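TATA-box-binding protein (Methanococcus jannaschii, PDB 2Z8U) probably binds the TATA box of archaeal promoters as a general transcription factor, helping to start transcription by RNA polymerase. Local coordinates at residues A113-E118 against K176-T181; V142-L145 against V150-L153; V160-L165 against K172-K177. All blocks are in the same frame, centred on the assembly; numbering follows the deposited sequence.

Overall arrangement
All three contacts lie in the second TBP repeat, on the same side of the chain's centre, and all are largely buried. Contact 1 lies further out, its centre about 22 Å from the chain's centre against about 15 and 14 Å for contacts 2 and 3, and its L179 is only partly buried. Contact 2 pairs two neighbouring strands through backbone hydrogen bonds, whereas contacts 1 and 3 rest on aliphatic carbon alone: contact 3 packs helix 168-183 on the sheet, contact 1 packs it on the loop at the end of strand 105-114. I178 of contact 1 packs on V152 of contact 2 and I162 of contact 3. Contacts 2 and 3 both reach the second subunit.

Contact 1: residues A113-E118 against K176-T181; sequences ADLGIE and KKILDT
L115 meets I178 and L179 with one methyl group, CD2, just where the chain leaves strand 105-114. Before it, A113 and D114 finish the strand; the backbone of A113 is hydrogen-bonded to V160 of the neighbouring strand, and its methyl side chain packs on L175, the residue just before 176-181. At L115 the end of the side chain comes nearer the helix than its base: CG stands anti to the carbonyl carbon (chi1 -71°), and CD1 continues the chain while CD2, the other methyl, is the one that meets the helix. There L115 CD2 lies 3.6 Å from L179 CD2, the two leucines sliding past each other in opposite directions. The same methyl of L115 reaches the branch methyl of the isoleucine, with CD2 4.1 Å from I178 CG2, and these two side chains cross at about a right angle. G116 follows with a positive phi of 90°, a backbone shape suited to glycine, and turns the chain away; I117 then touches I182 further along the helix.

The helical side keeps its polar groups apart from this apolar patch. K176 NZ forms a salt bridge with D180 OD1 at 3.1 Å, one turn along, using the carboxylate's syn lone pair. T181 OG1 bonds back to K177 O at 2.9 Å, and T181 N reaches that carbonyl from the opposite face of its plane. The loop following strand 105-114 thus packs one leucine against the long helix that lies on the convex side of the saddle-shaped TBP sheet.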
loop_
_atom_site.group_PDB
_atom_site.type_symbol
_atom_site.label_atom_id
_atom_site.label_comp_id
_atom_site.label_asym_id
_atom_site.label_seq_id
_atom_site.Cartn_x
_atom_site.Cartn_y
_atom_site.Cartn_z
ATOM N N ALA B 113 -14.045 29.609 -15.952
ATOM C CA ALA B 113 -15.439 29.970 -16.087
ATOM C C ALA B 113 -15.916 30.551 -14.754
ATOM O O ALA B 113 -15.218 30.508 -13.753
ATOM C CB ALA B 113 -16.269 28.777 -16.502
ATOM N N ASP B 114 -17.096 31.143 -14.759
ATOM C CA ASP B 114 -17.628 31.691 -13.529
ATOM C C ASP B 114 -18.977 31.058 -13.300
ATOM O O ASP B 114 -19.805 31.000 -14.216
ATOM C CB ASP B 114 -17.695 33.222 -13.593
ATOM C CG ASP B 114 -16.356 33.869 -13.273
ATOM O OD1 ASP B 114 -16.004 33.989 -12.093
ATOM O OD2 ASP B 114 -15.635 34.262 -14.196
ATOM N N LEU B 115 -19.167 30.520 -12.096
ATOM C CA LEU B 115 -20.403 29.793 -11.780
ATOM C C LEU B 115 -21.639 30.703 -11.793
ATOM O O LEU B 115 -22.738 30.234 -12.060
ATOM C CB LEU B 115 -20.304 29.113 -10.416
ATOM C CG LEU B 115 -19.378 27.893 -10.239
ATOM C CD1 LEU B 115 -19.471 27.423 -8.789
ATOM C CD2 LEU B 115 -19.730 26.760 -11.205
ATOM N N GLY B 116 -21.451 31.988 -11.497
ATOM C CA GLY B 116 -22.598 32.928 -11.368
ATOM C C GLY B 116 -23.135 32.977 -9.945
ATOM O O GLY B 116 -23.997 33.830 -9.599
ATOM N N ILE B 117 -22.606 32.081 -9.106
ATOM C CA ILE B 117 -22.915 32.065 -7.671
ATOM C C ILE B 117 -21.639 31.937 -6.861
ATOM O O ILE B 117 -20.606 31.474 -7.373
ATOM C CB ILE B 117 -23.902 30.920 -7.278
ATOM C CG1 ILE B 117 -23.346 29.555 -7.698
ATOM C CG2 ILE B 117 -25.285 31.153 -7.900
ATOM C CD1 ILE B 117 -23.139 28.611 -6.564
ATOM N N GLU B 118 -21.698 32.377 -5.615
ATOM C CA GLU B 118 -20.612 32.185 -4.666
ATOM C C GLU B 118 -20.878 30.891 -3.888
ATOM O O GLU B 118 -21.721 30.874 -2.985
ATOM C CB GLU B 118 -20.459 33.396 -3.756
ATOM C CG GLU B 118 -20.176 34.698 -4.510
ATOM C CD GLU B 118 -20.238 35.909 -3.617
ATOM O OE1 GLU B 118 -20.595 35.773 -2.423
ATOM O OE2 GLU B 118 -19.940 37.008 -4.091
ATOM N N LYS B 176 -20.448 21.736 -18.115
ATOM C CA LYS B 176 -21.818 21.217 -17.926
ATOM C C LYS B 176 -21.905 20.320 -16.683
ATOM O O LYS B 176 -22.825 20.456 -15.875
ATOM C CB LYS B 176 -22.319 20.487 -19.186
ATOM C CG LYS B 176 -23.645 19.720 -19.028
ATOM C CD LYS B 176 -24.863 20.567 -19.395
ATOM C CE LYS B 176 -26.198 20.020 -18.840
ATOM N NZ LYS B 176 -26.382 18.548 -18.975
ATOM N N LYS B 177 -20.928 19.429 -16.524
ATOM C CA LYS B 177 -20.889 18.518 -15.377
ATOM C C LYS B 177 -20.673 19.219 -14.042
ATOM O O LYS B 177 -21.350 18.906 -13.070
ATOM C CB LYS B 177 -19.855 17.412 -15.586
ATOM C CG LYS B 177 -20.413 16.256 -16.398
ATOM C CD LYS B 177 -19.322 15.496 -17.125
ATOM C CE LYS B 177 -19.896 14.327 -17.921
ATOM N NZ LYS B 177 -20.026 13.102 -17.079
ATOM N N ILE B 178 -19.751 20.179 -14.002
ATOM C CA ILE B 178 -19.535 20.992 -12.795
ATOM C C ILE B 178 -20.833 21.738 -12.410
ATOM O O ILE B 178 -21.311 21.632 -11.282
ATOM C CB ILE B 178 -18.371 21.960 -13.000
ATOM C CG1 ILE B 178 -17.073 21.166 -13.198
ATOM C CG2 ILE B 178 -18.248 22.946 -11.838
ATOM C CD1 ILE B 178 -16.013 21.898 -14.019
ATOM N N LEU B 179 -21.403 22.459 -13.366
ATOM C CA LEU B 179 -22.674 23.160 -13.159
ATOM C C LEU B 179 -23.790 22.250 -12.649
ATOM O O LEU B 179 -24.520 22.619 -11.722
ATOM C CB LEU B 179 -23.104 23.861 -14.448
ATOM C CG LEU B 179 -22.166 24.975 -14.911
ATOM C CD1 LEU B 179 -22.652 25.569 -16.225
ATOM C CD2 LEU B 179 -22.048 26.042 -13.834
ATOM N N ASP B 180 -23.917 21.069 -13.252
ATOM C CA ASP B 180 -24.935 20.092 -12.848
ATOM C C ASP B 180 -24.735 19.613 -11.410
ATOM O O ASP B 180 -25.695 19.365 -10.672
ATOM C CB ASP B 180 -24.929 18.895 -13.802
ATOM C CG ASP B 180 -25.622 19.193 -15.139
ATOM O OD1 ASP B 180 -25.449 18.379 -16.073
ATOM O OD2 ASP B 180 -26.335 20.221 -15.263
ATOM N N THR B 181 -23.475 19.493 -11.019
ATOM C CA THR B 181 -23.119 19.021 -9.688
ATOM C C THR B 181 -23.433 20.096 -8.648
ATOM O O THR B 181 -24.123 19.826 -7.671
ATOM C CB THR B 181 -21.640 18.588 -9.646
ATOM O OG1 THR B 181 -21.450 17.494 -10.552
ATOM C CG2 THR B 181 -21.240 18.144 -8.261
#

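Contact 2: residues V142-L145 against V150-L153; sequences VYRL and VVVL
The antiparallel beta hairpin of strands 141-146 and 149-154 brings V142-L145 against V150-L153, with segment axes 4.7 Å apart and directions 156° from each other. Y143 and V152 form a hydrogen-bonded pair: Y143 N donates a hydrogen bond to V152 O at 2.9 Å, and V152 N donates one to Y143 O at 2.7 Å. Nearer the turn, L145 N bonds to V150 O at 2.9 Å. The return bond from V150 N to L145 O is longer and more bent, with the donor above the carbonyl plane.

V142 and R144 sit in non-hydrogen-bonded pairs with L153 and V151, and these four side chains share one face. V142 CG2 lies 3.9 Å from L153 CD2, the two side chains running side by side in the same direction, while the other valine methyl, CG1, meets CG1 of V151. The extended chain of R144 runs loosely alongside V151, with R144 CG 4.4 Å from V151 CG2, and its NE is linked weakly through a water to V150 O.

On the other face, L145 CB comes within 3.7 Å of V150 CG2, again side by side. Y143 CB lies 4.1 Å from V152 CB; with CG anti to the backbone N (chi1 -179°) the ring leads away from the partner strand towards helix 168-183, where its hydroxyl is hydrogen-bonded to T181 OG1. A largely apolar face (Y143, L145, V150, V152) turned to the helix is the arrangement of the saddle-shaped TBP sheet. V142, R144, V151 and L153, on the opposite face, correspond to the concave side that grips DNA in known TBP-DNA complexes; here the second subunit meets that side, its R144 packing on R144 and V151.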
loop_
_atom_site.group_PDB
_atom_site.type_symbol
_atom_site.label_atom_id
_atom_site.label_comp_id
_atom_site.label_asym_id
_atom_site.label_seq_id
_atom_site.Cartn_x
_atom_site.Cartn_y
_atom_site.Cartn_z
ATOM N N VAL B 142 -10.937 21.186 -4.549
ATOM C CA VAL B 142 -10.388 20.347 -5.615
ATOM C C VAL B 142 -11.372 19.233 -5.955
ATOM O O VAL B 142 -11.882 18.525 -5.089
ATOM C CB VAL B 142 -8.982 19.784 -5.268
ATOM C CG1 VAL B 142 -8.411 18.965 -6.428
ATOM C CG2 VAL B 142 -8.023 20.929 -4.914
ATOM N N TYR B 143 -11.635 19.098 -7.245
ATOM C CA TYR B 143 -12.634 18.184 -7.731
ATOM C C TYR B 143 -12.057 17.480 -8.960
ATOM O O TYR B 143 -11.761 18.115 -9.961
ATOM C CB TYR B 143 -13.868 19.022 -8.090
ATOM C CG TYR B 143 -15.079 18.289 -8.596
ATOM C CD1 TYR B 143 -15.983 18.933 -9.448
ATOM C CD2 TYR B 143 -15.336 16.971 -8.234
ATOM C CE1 TYR B 143 -17.112 18.280 -9.913
ATOM C CE2 TYR B 143 -16.460 16.313 -8.693
ATOM C CZ TYR B 143 -17.346 16.978 -9.526
ATOM O OH TYR B 143 -18.466 16.325 -9.987
ATOM N N ARG B 144 -11.883 16.173 -8.885
ATOM C CA ARG B 144 -11.369 15.442 -10.037
ATOM C C ARG B 144 -12.504 14.808 -10.848
ATOM O O ARG B 144 -13.392 14.164 -10.279
ATOM C CB ARG B 144 -10.326 14.409 -9.588
ATOM C CG ARG B 144 -9.504 13.823 -10.730
ATOM C CD ARG B 144 -8.187 13.287 -10.211
ATOM N NE ARG B 144 -7.407 12.558 -11.215
ATOM C CZ ARG B 144 -6.176 12.092 -11.006
ATOM N NH1 ARG B 144 -5.589 12.287 -9.834
ATOM N NH2 ARG B 144 -5.530 11.406 -11.962
ATOM N N LEU B 145 -12.492 14.998 -12.168
ATOM C CA LEU B 145 -13.459 14.323 -13.046
ATOM C C LEU B 145 -12.794 13.195 -13.836
ATOM O O LEU B 145 -11.613 13.282 -14.172
ATOM C CB LEU B 145 -14.116 15.308 -14.018
ATOM C CG LEU B 145 -15.106 16.382 -13.549
ATOM C CD1 LEU B 145 -15.725 17.077 -14.774
ATOM C CD2 LEU B 145 -16.194 15.785 -12.671
ATOM N N VAL B 150 -10.177 15.435 -16.082
ATOM C CA VAL B 150 -9.729 16.790 -15.753
ATOM C C VAL B 150 -9.643 17.001 -14.246
ATOM O O VAL B 150 -10.212 16.240 -13.472
ATOM C CB VAL B 150 -10.638 17.875 -16.379
ATOM C CG1 VAL B 150 -10.573 17.799 -17.916
ATOM C CG2 VAL B 150 -12.061 17.745 -15.895
ATOM N N VAL B 151 -8.922 18.041 -13.844
ATOM C CA VAL B 151 -8.880 18.473 -12.460
ATOM C C VAL B 151 -9.526 19.816 -12.419
ATOM O O VAL B 151 -9.190 20.701 -13.216
ATOM C CB VAL B 151 -7.435 18.552 -11.895
ATOM C CG1 VAL B 151 -7.429 19.219 -10.482
ATOM C CG2 VAL B 151 -6.858 17.179 -11.830
ATOM N N VAL B 152 -10.487 19.969 -11.514
ATOM C CA VAL B 152 -11.245 21.225 -11.404
ATOM C C VAL B 152 -10.949 21.878 -10.052
ATOM O O VAL B 152 -10.858 21.188 -9.044
ATOM C CB VAL B 152 -12.765 20.979 -11.538
ATOM C CG1 VAL B 152 -13.550 22.312 -11.472
ATOM C CG2 VAL B 152 -13.079 20.236 -12.859
ATOM N N LEU B 153 -10.741 23.184 -10.059
ATOM C CA LEU B 153 -10.653 23.952 -8.825
ATOM C C LEU B 153 -11.798 24.949 -8.805
ATOM O O LEU B 153 -12.011 25.691 -9.775
ATOM C CB LEU B 153 -9.322 24.693 -8.726
ATOM C CG LEU B 153 -8.073 23.956 -9.221
ATOM C CD1 LEU B 153 -6.924 24.939 -9.317
ATOM C CD2 LEU B 153 -7.725 22.807 -8.291
HETATM O O HOH W 1 -7.979 14.100 -13.795
#

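Contact 3: residues V160-L165 against K172-K177; sequences VVITGL and KRALKK
I162 and A174, with a smaller share from L175, make up most of this helix-on-sheet contact. I162, on strand 159-163, points at the helix and presents both of its methyl groups, CD1 and CG2: CD1 lies 4.0 Å from A174 CB, and CG2 is 4.1 Å from that same CB. Both methyls of I162 thus meet the alanine methyl from one side. CG1 of I162 stands anti to the carbonyl carbon (chi1 -53°), which leaves CG2 anti to the backbone N and sets the two methyls apart so that both face A174 CB. CD1 also runs up to the backbone, 4.1 Å from L175 N. Having only a methyl, A174 allows the helix to come close, its CA 7.7 Å from that of I162.

L175 contributes from beside this point, turning its end towards the sheet. I178, one turn on from A174, continues the row against V160, while R173 forms salt bridges with D170 and D147.

No hydrogen bond joins the two segments, so helix and strand are held here by the close fit and burial of aliphatic groups, while polar attachments of the helix lie around its margin.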
loop_
_atom_site.group_PDB
_atom_site.type_symbol
_atom_site.label_atom_id
_atom_site.label_comp_id
_atom_site.label_asym_id
_atom_site.label_seq_id
_atom_site.Cartn_x
_atom_site.Cartn_y
_atom_site.Cartn_z
ATOM N N VAL B 160 -14.062 29.105 -11.541
ATOM C CA VAL B 160 -13.784 27.676 -11.715
ATOM C C VAL B 160 -12.599 27.607 -12.669
ATOM O O VAL B 160 -12.567 28.330 -13.680
ATOM C CB VAL B 160 -14.988 26.965 -12.388
ATOM C CG1 VAL B 160 -14.644 25.543 -12.772
ATOM C CG2 VAL B 160 -16.195 26.983 -11.473
ATOM N N VAL B 161 -11.634 26.754 -12.359
ATOM C CA VAL B 161 -10.493 26.557 -13.250
ATOM C C VAL B 161 -10.512 25.082 -13.590
ATOM O O VAL B 161 -10.571 24.232 -12.693
ATOM C CB VAL B 161 -9.155 26.916 -12.554
ATOM C CG1 VAL B 161 -7.929 26.524 -13.424
ATOM C CG2 VAL B 161 -9.121 28.389 -12.158
ATOM N N ILE B 162 -10.448 24.766 -14.879
ATOM C CA ILE B 162 -10.390 23.373 -15.304
ATOM C C ILE B 162 -9.021 23.105 -15.939
ATOM O O ILE B 162 -8.601 23.863 -16.819
ATOM C CB ILE B 162 -11.527 23.055 -16.296
ATOM C CG1 ILE B 162 -12.891 23.465 -15.701
ATOM C CG2 ILE B 162 -11.526 21.579 -16.657
ATOM C CD1 ILE B 162 -14.010 23.528 -16.720
ATOM N N THR B 163 -8.320 22.062 -15.473
ATOM C CA THR B 163 -6.991 21.719 -16.013
ATOM C C THR B 163 -6.955 20.277 -16.499
ATOM O O THR B 163 -7.857 19.493 -16.200
ATOM C CB THR B 163 -5.847 21.989 -14.993
ATOM O OG1 THR B 163 -5.923 21.059 -13.903
ATOM C CG2 THR B 163 -5.948 23.396 -14.398
ATOM N N GLY B 164 -5.925 19.913 -17.258
ATOM C CA GLY B 164 -5.821 18.552 -17.765
ATOM C C GLY B 164 -6.566 18.338 -19.067
ATOM O O GLY B 164 -6.639 17.217 -19.580
ATOM N N LEU B 165 -7.089 19.426 -19.619
ATOM C CA LEU B 165 -7.877 19.406 -20.854
ATOM C C LEU B 165 -7.097 19.119 -22.127
ATOM O O LEU B 165 -6.004 19.634 -22.306
ATOM C CB LEU B 165 -8.539 20.759 -21.040
ATOM C CG LEU B 165 -9.703 21.031 -20.105
ATOM C CD1 LEU B 165 -9.929 22.525 -19.999
ATOM C CD2 LEU B 165 -10.921 20.309 -20.629
ATOM N N LYS B 172 -15.985 22.435 -22.396
ATOM C CA LYS B 172 -17.434 22.652 -22.377
ATOM C C LYS B 172 -18.161 21.507 -21.676
ATOM O O LYS B 172 -19.042 21.745 -20.849
ATOM C CB LYS B 172 -17.965 22.804 -23.804
ATOM C CG LYS B 172 -17.714 24.169 -24.430
ATOM C CD LYS B 172 -18.069 24.151 -25.914
ATOM C CE LYS B 172 -17.627 25.423 -26.592
ATOM N NZ LYS B 172 -17.842 25.341 -28.067
ATOM N N ARG B 173 -17.793 20.274 -22.014
ATOM C CA ARG B 173 -18.365 19.066 -21.399
ATOM C C ARG B 173 -18.102 19.003 -19.892
ATOM O O ARG B 173 -18.957 18.560 -19.116
ATOM C CB ARG B 173 -17.778 17.818 -22.055
ATOM C CG ARG B 173 -18.040 17.690 -23.545
ATOM C CD ARG B 173 -17.428 16.398 -24.111
ATOM N NE ARG B 173 -17.672 15.254 -23.236
ATOM C CZ ARG B 173 -16.736 14.425 -22.776
ATOM N NH1 ARG B 173 -15.458 14.575 -23.114
ATOM N NH2 ARG B 173 -17.084 13.430 -21.973
ATOM N N ALA B 174 -16.897 19.422 -19.496
ATOM C CA ALA B 174 -16.522 19.555 -18.096
ATOM C C ALA B 174 -17.377 20.602 -17.373
ATOM O O ALA B 174 -17.896 20.341 -16.277
ATOM C CB ALA B 174 -15.047 19.916 -17.994
ATOM N N LEU B 175 -17.520 21.783 -17.981
ATOM C CA LEU B 175 -18.366 22.843 -17.407
ATOM C C LEU B 175 -19.812 22.396 -17.144
ATOM O O LEU B 175 -20.325 22.630 -16.051
ATOM C CB LEU B 175 -18.319 24.135 -18.234
ATOM C CG LEU B 175 -19.125 25.332 -17.696
ATOM C CD1 LEU B 175 -18.510 25.809 -16.379
ATOM C CD2 LEU B 175 -19.154 26.449 -18.724
ATOM N N LYS B 176 -20.448 21.736 -18.115
ATOM C CA LYS B 176 -21.818 21.217 -17.926
ATOM C C LYS B 176 -21.905 20.320 -16.683
ATOM O O LYS B 176 -22.825 20.456 -15.875
ATOM C CB LYS B 176 -22.319 20.487 -19.186
ATOM C CG LYS B 176 -23.645 19.720 -19.028
ATOM C CD LYS B 176 -24.863 20.567 -19.395
ATOM C CE LYS B 176 -26.198 20.020 -18.840
ATOM N NZ LYS B 176 -26.382 18.548 -18.975
ATOM N N LYS B 177 -20.928 19.429 -16.524
ATOM C CA LYS B 177 -20.889 18.518 -15.377
ATOM C C LYS B 177 -20.673 19.219 -14.042
ATOM O O LYS B 177 -21.350 18.906 -13.070
ATOM C CB LYS B 177 -19.855 17.412 -15.586
ATOM C CG LYS B 177 -20.413 16.256 -16.398
ATOM C CD LYS B 177 -19.322 15.496 -17.125
ATOM C CE LYS B 177 -19.896 14.327 -17.921
ATOM N NZ LYS B 177 -20.026 13.102 -17.079
#